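Local coordinates for protein arginyl-trna synthetase (Thermus thermophilus, PDB 1IQ0) that probably charges tRNA(Arg) with L-arginine at the expense of ATP, yielding L-arginyl-tRNA(Arg), AMP and diphosphate, at residues A[107-112]-A[123-128]; A[386-391]-A[453-458]. All blocks are in the same frame, centred on the assembly; numbering follows the deposited sequence.

Coming from the N terminus, the chain runs out of strand 104-108 and turns through the predicted 'HIGH' region into helix 120-138; contact 1 closes this short loop of ten residues. Much later, 61 residues, 38 of them helical, separate segment 386-391 from segment 453-458, whose strand 455-457 pairs with strand 380-390, closing the longer loop of contact 2. The two loops follow one another in series and neither nest nor cross. Both contacts reach the same mixed sheet, where strand 348-354 separates 104-108 from 380-390 and 455-457 forms the margin. R124, in the helix of contact 1, joins them directly: its NH2 probably hydrogen-bonds K453 O at 2.6 Å and, more weakly, E386 O.

Contact 1 of 2, residues A[107-112]-A[123-128]; sequences VEHTSV and LRNIAL
H109 and T110 meet N125 and I126 where strand 104-108 gives way to loop, within the beta-alpha-beta unit of the class I synthetase Rossmann fold. The second pair sits on helix 120-138, which runs over to strand 141-149, and V112 begins the predicted 'HIGH' region, which runs on into the start of the helix. All four touching residues are buried.

The polar part centres on the T110 hydroxyl. T110 OG1 lies in the plane of the H109 imidazole, at its edge, 2.8 Å from H109 ND1 in a hydrogen bond of 149° that either group could donate. A second bond, to the Y234 hydroxyl, grips the same oxygen, and the Y234 ring also meets the H109 ring, with the ring planes about 55° apart. Together these would hold the imidazole in its rotation. The carbonyl oxygen of I126 stands over one face of that ring, 4.3 Å from H109 CE1.

N125 extends toward the loop with CG opposite its own backbone N (chi1 -178°), which carries the amide to the T110 backbone; N125 CG comes within 3.5 Å of T110 N.

The van der Waals part pairs T110 with I126, their side chains crossing at a slant. The I126 CG1 methylene touches the hydroxyl oxygen T110 OG1 at 3.6 Å, while the methyl T110 CG2 rests 4.1 Å from I126 CD1.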
loop_
_atom_site.group_PDB
_atom_site.type_symbol
_atom_site.label_atom_id
_atom_site.label_comp_id
_atom_site.label_asym_id
_atom_site.label_seq_id
_atom_site.Cartn_x
_atom_site.Cartn_y
_atom_site.Cartn_z
ATOM N N VAL A 107 -4.866 -4.100 -7.977
ATOM C CA VAL A 107 -5.101 -3.502 -6.675
ATOM C C VAL A 107 -6.315 -2.586 -6.707
ATOM O O VAL A 107 -6.374 -1.654 -7.506
ATOM C CB VAL A 107 -3.879 -2.670 -6.214
ATOM C CG1 VAL A 107 -4.141 -2.073 -4.836
ATOM C CG2 VAL A 107 -2.635 -3.553 -6.191
ATOM N N GLU A 108 -7.294 -2.861 -5.851
ATOM C CA GLU A 108 -8.465 -1.995 -5.778
ATOM C C GLU A 108 -8.439 -1.237 -4.460
ATOM O O GLU A 108 -8.320 -1.830 -3.389
ATOM C CB GLU A 108 -9.782 -2.784 -5.854
ATOM C CG GLU A 108 -10.998 -1.857 -5.631
ATOM C CD GLU A 108 -12.332 -2.592 -5.529
ATOM O OE1 GLU A 108 -13.152 -2.197 -4.679
ATOM O OE2 GLU A 108 -12.571 -3.546 -6.297
ATOM N N HIS A 109 -8.534 0.079 -4.542
ATOM C CA HIS A 109 -8.555 0.896 -3.341
ATOM C C HIS A 109 -9.340 2.172 -3.603
ATOM O O HIS A 109 -9.707 2.448 -4.750
ATOM C CB HIS A 109 -7.125 1.172 -2.844
ATOM C CG HIS A 109 -6.301 2.042 -3.742
ATOM N ND1 HIS A 109 -6.583 3.376 -3.947
ATOM C CD2 HIS A 109 -5.134 1.800 -4.390
ATOM C CE1 HIS A 109 -5.623 3.919 -4.675
ATOM N NE2 HIS A 109 -4.732 2.987 -4.956
ATOM N N THR A 110 -9.605 2.924 -2.536
ATOM C CA THR A 110 -10.391 4.155 -2.580
ATOM C C THR A 110 -11.841 3.675 -2.713
ATOM O O THR A 110 -12.454 3.296 -1.716
ATOM C CB THR A 110 -9.983 5.064 -3.766
ATOM O OG1 THR A 110 -8.567 5.285 -3.731
ATOM C CG2 THR A 110 -10.685 6.431 -3.662
ATOM N N SER A 111 -12.385 3.662 -3.928
ATOM C CA SER A 111 -13.747 3.167 -4.144
ATOM C C SER A 111 -14.758 3.656 -3.119
ATOM O O SER A 111 -15.419 2.850 -2.471
ATOM C CB SER A 111 -13.751 1.635 -4.117
ATOM O OG SER A 111 -12.887 1.102 -5.099
ATOM N N VAL A 112 -14.898 4.962 -2.972
ATOM C CA VAL A 112 -15.842 5.495 -1.997
ATOM C C VAL A 112 -17.153 5.855 -2.675
ATOM O O VAL A 112 -17.193 6.060 -3.891
ATOM C CB VAL A 112 -15.288 6.770 -1.317
ATOM C CG1 VAL A 112 -13.956 6.462 -0.639
ATOM C CG2 VAL A 112 -15.105 7.870 -2.348
ATOM N N LEU A 123 -8.739 8.212 4.113
ATOM C CA LEU A 123 -7.324 8.561 4.020
ATOM C C LEU A 123 -6.409 7.350 4.042
ATOM O O LEU A 123 -5.581 7.175 3.152
ATOM C CB LEU A 123 -6.924 9.481 5.173
ATOM C CG LEU A 123 -6.473 10.897 4.834
ATOM C CD1 LEU A 123 -6.069 11.584 6.122
ATOM C CD2 LEU A 123 -5.316 10.865 3.853
ATOM N N ARG A 124 -6.544 6.528 5.074
ATOM C CA ARG A 124 -5.710 5.346 5.200
ATOM C C ARG A 124 -5.870 4.403 4.003
ATOM O O ARG A 124 -4.884 3.849 3.507
ATOM C CB ARG A 124 -6.022 4.593 6.498
ATOM C CG ARG A 124 -5.365 3.226 6.534
ATOM C CD ARG A 124 -4.418 3.012 7.692
ATOM N NE ARG A 124 -5.107 2.718 8.936
ATOM C CZ ARG A 124 -4.554 2.088 9.972
ATOM N NH1 ARG A 124 -3.300 1.670 9.917
ATOM N NH2 ARG A 124 -5.252 1.900 11.080
ATOM N N ASN A 125 -7.110 4.231 3.548
ATOM C CA ASN A 125 -7.413 3.357 2.417
ATOM C C ASN A 125 -6.558 3.758 1.226
ATOM O O ASN A 125 -5.837 2.939 0.663
ATOM C CB ASN A 125 -8.902 3.470 2.049
ATOM C CG ASN A 125 -9.308 2.540 0.910
ATOM O OD1 ASN A 125 -10.257 1.757 1.040
ATOM N ND2 ASN A 125 -8.597 2.624 -0.212
ATOM N N ILE A 126 -6.650 5.027 0.853
ATOM C CA ILE A 126 -5.911 5.564 -0.278
ATOM C C ILE A 126 -4.397 5.453 -0.085
ATOM O O ILE A 126 -3.684 4.981 -0.974
ATOM C CB ILE A 126 -6.293 7.048 -0.514
ATOM C CG1 ILE A 126 -7.804 7.154 -0.742
ATOM C CG2 ILE A 126 -5.524 7.611 -1.709
ATOM C CD1 ILE A 126 -8.297 8.551 -1.050
ATOM N N ALA A 127 -3.915 5.879 1.080
ATOM C CA ALA A 127 -2.486 5.837 1.378
ATOM C C ALA A 127 -1.924 4.418 1.325
ATOM O O ALA A 127 -0.891 4.182 0.702
ATOM C CB ALA A 127 -2.216 6.458 2.759
ATOM N N LEU A 128 -2.611 3.485 1.977
ATOM C CA LEU A 128 -2.199 2.083 2.027
ATOM C C LEU A 128 -2.232 1.430 0.645
ATOM O O LEU A 128 -1.291 0.734 0.249
ATOM C CB LEU A 128 -3.132 1.296 2.951
ATOM C CG LEU A 128 -2.541 0.431 4.065
ATOM C CD1 LEU A 128 -3.679 -0.357 4.701
ATOM C CD2 LEU A 128 -1.461 -0.511 3.528
#

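Contact 2 of 2, residues A[386-391]-A[453-458]; sequences ETVLLE and KQIDFR
V388 and I455, L389 and D456, and L390 and F457 face each other as parallel bridges where strand 455-457 adds itself to the margin of the Rossmann sheet beside strand 380-390. Backbone hydrogen bonds zip the pair together: I455 N to T387 O, L389 N to I455 O (2.7 Å, 174°), F457 N to L389 O, and E391 N to F457 O. The side chains of V388, L390, I455 and F457 share one face of the sheet, on which helix 430-448 covers V388, I455 and F457; L390 CD1 sits at the edge of the F457 ring, in its plane, 3.8 Å from F457 CD2.

Past the strands, R458 takes the N-cap position of helix 459-463, and its side chain arches over E391. R458 CB lies 3.7 Å from E391 OE2, the oxygen that accepts from Y459 N. Further out, a bend at chi3 (86°) turns the guanidinium back across E391, and R458 NE passes 4.0 Å from E391 OE1. That oxygen stands above one guanidinium face, so the long salt bridge to R458 NH2 is one of charge alone, with no N-H aimed at it. D456, whose OD1 accepts from G392 N, meets the guanidinium at its edge: R458 NH1 reaches D456 OD2 at 2.8 Å, a salt bridge whose hydrogen bond is weak, bent to 118°. An alanine here would remove the guanidinium and is likely to leave the carboxylates of E391 and D456 without their shared positive charge. At the tip, E391 CA lies over a guanidinium face, and R458 NH1 comes 3.4 Å from E391 C.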
loop_
_atom_site.group_PDB
_atom_site.type_symbol
_atom_site.label_atom_id
_atom_site.label_comp_id
_atom_site.label_asym_id
_atom_site.label_seq_id
_atom_site.Cartn_x
_atom_site.Cartn_y
_atom_site.Cartn_z
ATOM N N GLU A 386 -7.566 -0.645 10.225
ATOM C CA GLU A 386 -8.328 -0.118 11.348
ATOM C C GLU A 386 -8.698 1.351 11.166
ATOM O O GLU A 386 -8.262 2.014 10.222
ATOM C CB GLU A 386 -7.541 -0.277 12.649
ATOM C CG GLU A 386 -7.917 -1.498 13.466
ATOM C CD GLU A 386 -9.404 -1.553 13.788
ATOM O OE1 GLU A 386 -10.074 -0.497 13.748
ATOM O OE2 GLU A 386 -9.898 -2.659 14.094
ATOM N N THR A 387 -9.497 1.844 12.103
ATOM C CA THR A 387 -9.990 3.217 12.111
ATOM C C THR A 387 -8.882 4.246 12.310
ATOM O O THR A 387 -7.834 3.953 12.886
ATOM C CB THR A 387 -11.010 3.414 13.253
ATOM O OG1 THR A 387 -11.961 2.344 13.237
ATOM C CG2 THR A 387 -11.746 4.735 13.097
ATOM N N VAL A 388 -9.143 5.458 11.833
ATOM C CA VAL A 388 -8.218 6.564 11.971
ATOM C C VAL A 388 -8.925 7.682 12.728
ATOM O O VAL A 388 -9.995 8.139 12.322
ATOM C CB VAL A 388 -7.764 7.119 10.603
ATOM C CG1 VAL A 388 -6.914 8.373 10.817
ATOM C CG2 VAL A 388 -6.965 6.070 9.854
ATOM N N LEU A 389 -8.328 8.106 13.836
ATOM C CA LEU A 389 -8.887 9.183 14.646
ATOM C C LEU A 389 -8.191 10.487 14.271
ATOM O O LEU A 389 -7.056 10.476 13.788
ATOM C CB LEU A 389 -8.659 8.902 16.138
ATOM C CG LEU A 389 -9.168 7.573 16.697
ATOM C CD1 LEU A 389 -8.771 7.433 18.159
ATOM C CD2 LEU A 389 -10.676 7.513 16.550
ATOM N N LEU A 390 -8.876 11.606 14.481
ATOM C CA LEU A 390 -8.300 12.919 14.202
ATOM C C LEU A 390 -8.238 13.654 15.542
ATOM O O LEU A 390 -9.270 14.019 16.110
ATOM C CB LEU A 390 -9.162 13.704 13.210
ATOM C CG LEU A 390 -8.629 15.110 12.881
ATOM C CD1 LEU A 390 -7.234 15.007 12.268
ATOM C CD2 LEU A 390 -9.574 15.811 11.916
ATOM N N GLU A 391 -7.024 13.850 16.049
ATOM C CA GLU A 391 -6.823 14.511 17.332
ATOM C C GLU A 391 -7.558 13.745 18.432
ATOM O O GLU A 391 -8.222 14.340 19.277
ATOM C CB GLU A 391 -7.326 15.957 17.275
ATOM C CG GLU A 391 -6.463 16.911 16.437
ATOM C CD GLU A 391 -5.061 17.120 17.010
ATOM O OE1 GLU A 391 -4.897 17.025 18.245
ATOM O OE2 GLU A 391 -4.126 17.396 16.227
ATOM N N LYS A 453 -3.729 -2.136 13.486
ATOM C CA LYS A 453 -3.717 -1.195 14.598
ATOM C C LYS A 453 -4.388 0.114 14.217
ATOM O O LYS A 453 -4.307 0.561 13.075
ATOM C CB LYS A 453 -2.283 -0.920 15.063
ATOM C CG LYS A 453 -1.665 -2.038 15.894
ATOM C CD LYS A 453 -0.216 -1.714 16.256
ATOM C CE LYS A 453 0.273 -2.531 17.446
ATOM N NZ LYS A 453 0.151 -3.999 17.254
ATOM N N GLN A 454 -5.053 0.717 15.194
ATOM C CA GLN A 454 -5.756 1.982 15.023
ATOM C C GLN A 454 -4.747 3.143 14.977
ATOM O O GLN A 454 -3.687 3.077 15.600
ATOM C CB GLN A 454 -6.712 2.162 16.202
ATOM C CG GLN A 454 -7.917 3.036 15.952
ATOM C CD GLN A 454 -8.889 3.001 17.120
ATOM O OE1 GLN A 454 -8.581 3.472 18.217
ATOM N NE2 GLN A 454 -10.066 2.429 16.891
ATOM N N ILE A 455 -5.074 4.198 14.234
ATOM C CA ILE A 455 -4.195 5.364 14.135
ATOM C C ILE A 455 -4.877 6.620 14.683
ATOM O O ILE A 455 -6.076 6.810 14.507
ATOM C CB ILE A 455 -3.814 5.675 12.665
ATOM C CG1 ILE A 455 -3.015 4.526 12.058
ATOM C CG2 ILE A 455 -2.998 6.954 12.598
ATOM C CD1 ILE A 455 -2.744 4.714 10.580
ATOM N N ASP A 456 -4.110 7.472 15.349
ATOM C CA ASP A 456 -4.639 8.737 15.859
ATOM C C ASP A 456 -3.791 9.816 15.194
ATOM O O ASP A 456 -2.651 10.046 15.595
ATOM C CB ASP A 456 -4.488 8.839 17.383
ATOM C CG ASP A 456 -5.166 10.083 17.959
ATOM O OD1 ASP A 456 -5.497 10.998 17.183
ATOM O OD2 ASP A 456 -5.367 10.150 19.194
ATOM N N PHE A 457 -4.335 10.466 14.169
ATOM C CA PHE A 457 -3.597 11.507 13.464
ATOM C C PHE A 457 -3.661 12.855 14.174
ATOM O O PHE A 457 -4.726 13.473 14.251
ATOM C CB PHE A 457 -4.127 11.677 12.039
ATOM C CG PHE A 457 -3.333 12.659 11.215
ATOM C CD1 PHE A 457 -2.149 12.266 10.589
ATOM C CD2 PHE A 457 -3.736 13.986 11.111
ATOM C CE1 PHE A 457 -1.373 13.184 9.870
ATOM C CE2 PHE A 457 -2.970 14.914 10.396
ATOM C CZ PHE A 457 -1.779 14.508 9.774
ATOM N N ARG A 458 -2.521 13.311 14.690
ATOM C CA ARG A 458 -2.459 14.604 15.374
ATOM C C ARG A 458 -1.490 15.474 14.579
ATOM O O ARG A 458 -0.335 15.110 14.389
ATOM C CB ARG A 458 -1.983 14.413 16.817
ATOM C CG ARG A 458 -2.727 13.293 17.545
ATOM C CD ARG A 458 -2.220 13.094 18.967
ATOM N NE ARG A 458 -2.877 13.985 19.916
ATOM C CZ ARG A 458 -4.097 13.784 20.411
ATOM N NH1 ARG A 458 -4.796 12.716 20.050
ATOM N NH2 ARG A 458 -4.620 14.658 21.261
#